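Long-range contact in universal stress protein (Pseudomonas aeruginosa UCBPP-PA14, PDB 7MQ5), which is of unknown function but belongs to the universal stress protein family, some of whose members bind nucleotides, and may help the bacterium endure stress: residues Pro16-Gly21 with Gln96-Asn101. Numbering follows the deposited sequence.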
loop_
_atom_site.group_PDB
_atom_site.type_symbol
_atom_site.label_atom_id
_atom_site.label_comp_id
_atom_site.label_asym_id
_atom_site.label_seq_id
_atom_site.Cartn_x
_atom_site.Cartn_y
_atom_site.Cartn_z
ATOM N N PRO A 16 -5.180 16.105 -13.084
ATOM C CA PRO A 16 -5.967 16.815 -14.095
ATOM C C PRO A 16 -5.684 16.511 -15.580
ATOM O O PRO A 16 -6.594 16.714 -16.398
ATOM C CB PRO A 16 -5.611 18.286 -13.821
ATOM C CG PRO A 16 -4.230 18.241 -13.187
ATOM C CD PRO A 16 -4.216 16.965 -12.372
ATOM N N ASP A 17 -4.497 15.985 -15.918
ATOM C CA ASP A 17 -4.102 15.925 -17.357
ATOM C C ASP A 17 -3.682 14.525 -17.836
ATOM O O ASP A 17 -3.209 14.422 -18.977
ATOM C CB ASP A 17 -2.961 16.919 -17.615
ATOM C CG ASP A 17 -3.310 18.362 -17.281
ATOM O OD1 ASP A 17 -4.402 18.808 -17.675
ATOM O OD2 ASP A 17 -2.496 19.018 -16.595
ATOM N N GLN A 18 -3.870 13.479 -17.038
ATOM C CA GLN A 18 -3.465 12.113 -17.470
ATOM C C GLN A 18 -4.664 11.418 -18.135
ATOM O O GLN A 18 -5.806 11.834 -17.893
ATOM C CB GLN A 18 -2.932 11.341 -16.260
ATOM C CG GLN A 18 -1.644 11.918 -15.674
ATOM C CD GLN A 18 -0.412 11.639 -16.508
ATOM O OE1 GLN A 18 -0.446 10.900 -17.490
ATOM N NE2 GLN A 18 0.712 12.210 -16.098
ATOM N N LEU A 19 -4.419 10.365 -18.919
ATOM C CA LEU A 19 -5.520 9.648 -19.622
ATOM C C LEU A 19 -6.031 8.448 -18.830
ATOM O O LEU A 19 -6.968 7.771 -19.314
ATOM C CB LEU A 19 -5.055 9.225 -21.015
ATOM C CG LEU A 19 -4.724 10.373 -21.962
ATOM C CD1 LEU A 19 -4.615 9.843 -23.378
ATOM C CD2 LEU A 19 -5.774 11.478 -21.892
ATOM N N GLU A 20 -5.383 8.147 -17.704
ATOM C CA GLU A 20 -5.876 7.084 -16.800
ATOM C C GLU A 20 -6.305 7.748 -15.492
ATOM O O GLU A 20 -5.825 8.868 -15.198
ATOM C CB GLU A 20 -4.821 6.003 -16.549
ATOM C CG GLU A 20 -4.543 5.122 -17.762
ATOM C CD GLU A 20 -3.658 3.929 -17.448
ATOM O OE1 GLU A 20 -2.857 4.036 -16.502
ATOM O OE2 GLU A 20 -3.798 2.882 -18.119
ATOM N N GLY A 21 -7.246 7.114 -14.804
ATOM C CA GLY A 21 -7.717 7.581 -13.493
ATOM C C GLY A 21 -7.798 6.397 -12.564
ATOM O O GLY A 21 -8.875 6.152 -12.017
ATOM N N GLN A 96 -1.912 7.358 -8.068
ATOM C CA GLN A 96 -1.395 6.598 -9.219
ATOM C C GLN A 96 0.052 6.996 -9.506
ATOM O O GLN A 96 0.404 8.190 -9.469
ATOM C CB GLN A 96 -2.273 6.830 -10.446
ATOM C CG GLN A 96 -1.761 6.105 -11.680
ATOM C CD GLN A 96 -2.758 6.012 -12.811
ATOM O OE1 GLN A 96 -3.865 6.559 -12.772
ATOM N NE2 GLN A 96 -2.351 5.308 -13.850
ATOM N N HIS A 97 0.854 5.988 -9.805
ATOM C CA HIS A 97 2.263 6.162 -10.207
ATOM C C HIS A 97 2.348 6.542 -11.682
ATOM O O HIS A 97 1.750 5.837 -12.516
ATOM C CB HIS A 97 3.008 4.854 -9.970
ATOM C CG HIS A 97 4.353 4.807 -10.595
ATOM N ND1 HIS A 97 4.696 3.846 -11.520
ATOM C CD2 HIS A 97 5.433 5.591 -10.423
ATOM C CE1 HIS A 97 5.946 4.038 -11.894
ATOM N NE2 HIS A 97 6.425 5.104 -11.229
ATOM N N PHE A 98 3.051 7.640 -11.959
ATOM C CA PHE A 98 3.353 8.092 -13.342
ATOM C C PHE A 98 4.870 8.232 -13.441
ATOM O O PHE A 98 5.444 9.144 -12.857
ATOM C CB PHE A 98 2.613 9.389 -13.686
ATOM C CG PHE A 98 1.113 9.261 -13.714
ATOM C CD1 PHE A 98 0.466 8.698 -14.802
ATOM C CD2 PHE A 98 0.343 9.697 -12.651
ATOM C CE1 PHE A 98 -0.912 8.554 -14.818
ATOM C CE2 PHE A 98 -1.035 9.568 -12.672
ATOM C CZ PHE A 98 -1.661 8.990 -13.752
ATOM N N PRO A 99 5.576 7.281 -14.093
ATOM C CA PRO A 99 7.036 7.333 -14.169
ATOM C C PRO A 99 7.572 8.514 -14.988
ATOM O O PRO A 99 6.922 8.924 -15.941
ATOM C CB PRO A 99 7.421 6.016 -14.855
ATOM C CG PRO A 99 6.184 5.627 -15.630
ATOM C CD PRO A 99 5.024 6.103 -14.780
ATOM N N ASP A 100 8.754 9.005 -14.601
ATOM C CA ASP A 100 9.423 10.135 -15.303
ATOM C C ASP A 100 10.036 9.657 -16.624
ATOM O O ASP A 100 10.077 10.465 -17.569
ATOM C CB ASP A 100 10.525 10.762 -14.440
ATOM C CG ASP A 100 10.017 11.639 -13.307
ATOM O OD1 ASP A 100 8.886 12.155 -13.420
ATOM O OD2 ASP A 100 10.762 11.799 -12.320
ATOM N N ASN A 101 10.484 8.398 -16.682
ATOM C CA ASN A 101 11.179 7.857 -17.881
ATOM C C ASN A 101 10.428 6.641 -18.414
ATOM O O ASN A 101 10.306 5.639 -17.715
ATOM C CB ASN A 101 12.630 7.495 -17.544
ATOM C CG ASN A 101 13.420 6.963 -18.722
ATOM O OD1 ASN A 101 12.864 6.667 -19.778
ATOM N ND2 ASN A 101 14.725 6.830 -18.545
#
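Gln18 lies flat over one face of the Phe98 ring, its amide plane tilted only 13° from the ring plane, while the two side chains run past each other in opposite directions. From CB outward, the chain travels across the ring. CB, over the CZ-CE1 side, reaches the far rim, 3.7 Å from Phe98 CZ. CG lies over the same side, 3.7 Å from the centroid of the Phe98 ring. Only 19° off the ring normal, it makes a CH-pi contact. A bend at chi2 (-74°) turns the amide back along the ring toward its attached end. CD then lies 3.5 Å from Phe98 CD1, OE1 stays with it over CE1 and CD1, and NE2 ends 3.8 Å from Phe98 CG. Near the plane of the same ring, at its edge, stands the backbone O of Glu20.

The second link is polar. Gln96, at the end of strand 92-96, sends out an extended side chain with CG anti to the backbone N. In one of two conformers of Glu20, Gln96 NE2 donates to Glu20 OE1 at 3.0 Å, a bent and less certain bond that leaves almost in the amide plane and meets the carboxylate on its anti side. Gln96 OE1 accepts from the backbone N of Leu22, the first residue of helix 22-34, directly after the N-cap Gly21.

The two loops leave the C-terminal ends of adjacent interior parallel strands, 9-13 and 92-96, where the chain connections diverge to opposite sides and such alpha/beta folds often bind ligands. The chemistry implies a surface junction in which a glutamine amide stacks on an aromatic face and a second, buried glutamine, through OE1, holds the first N-H of helix 22-34.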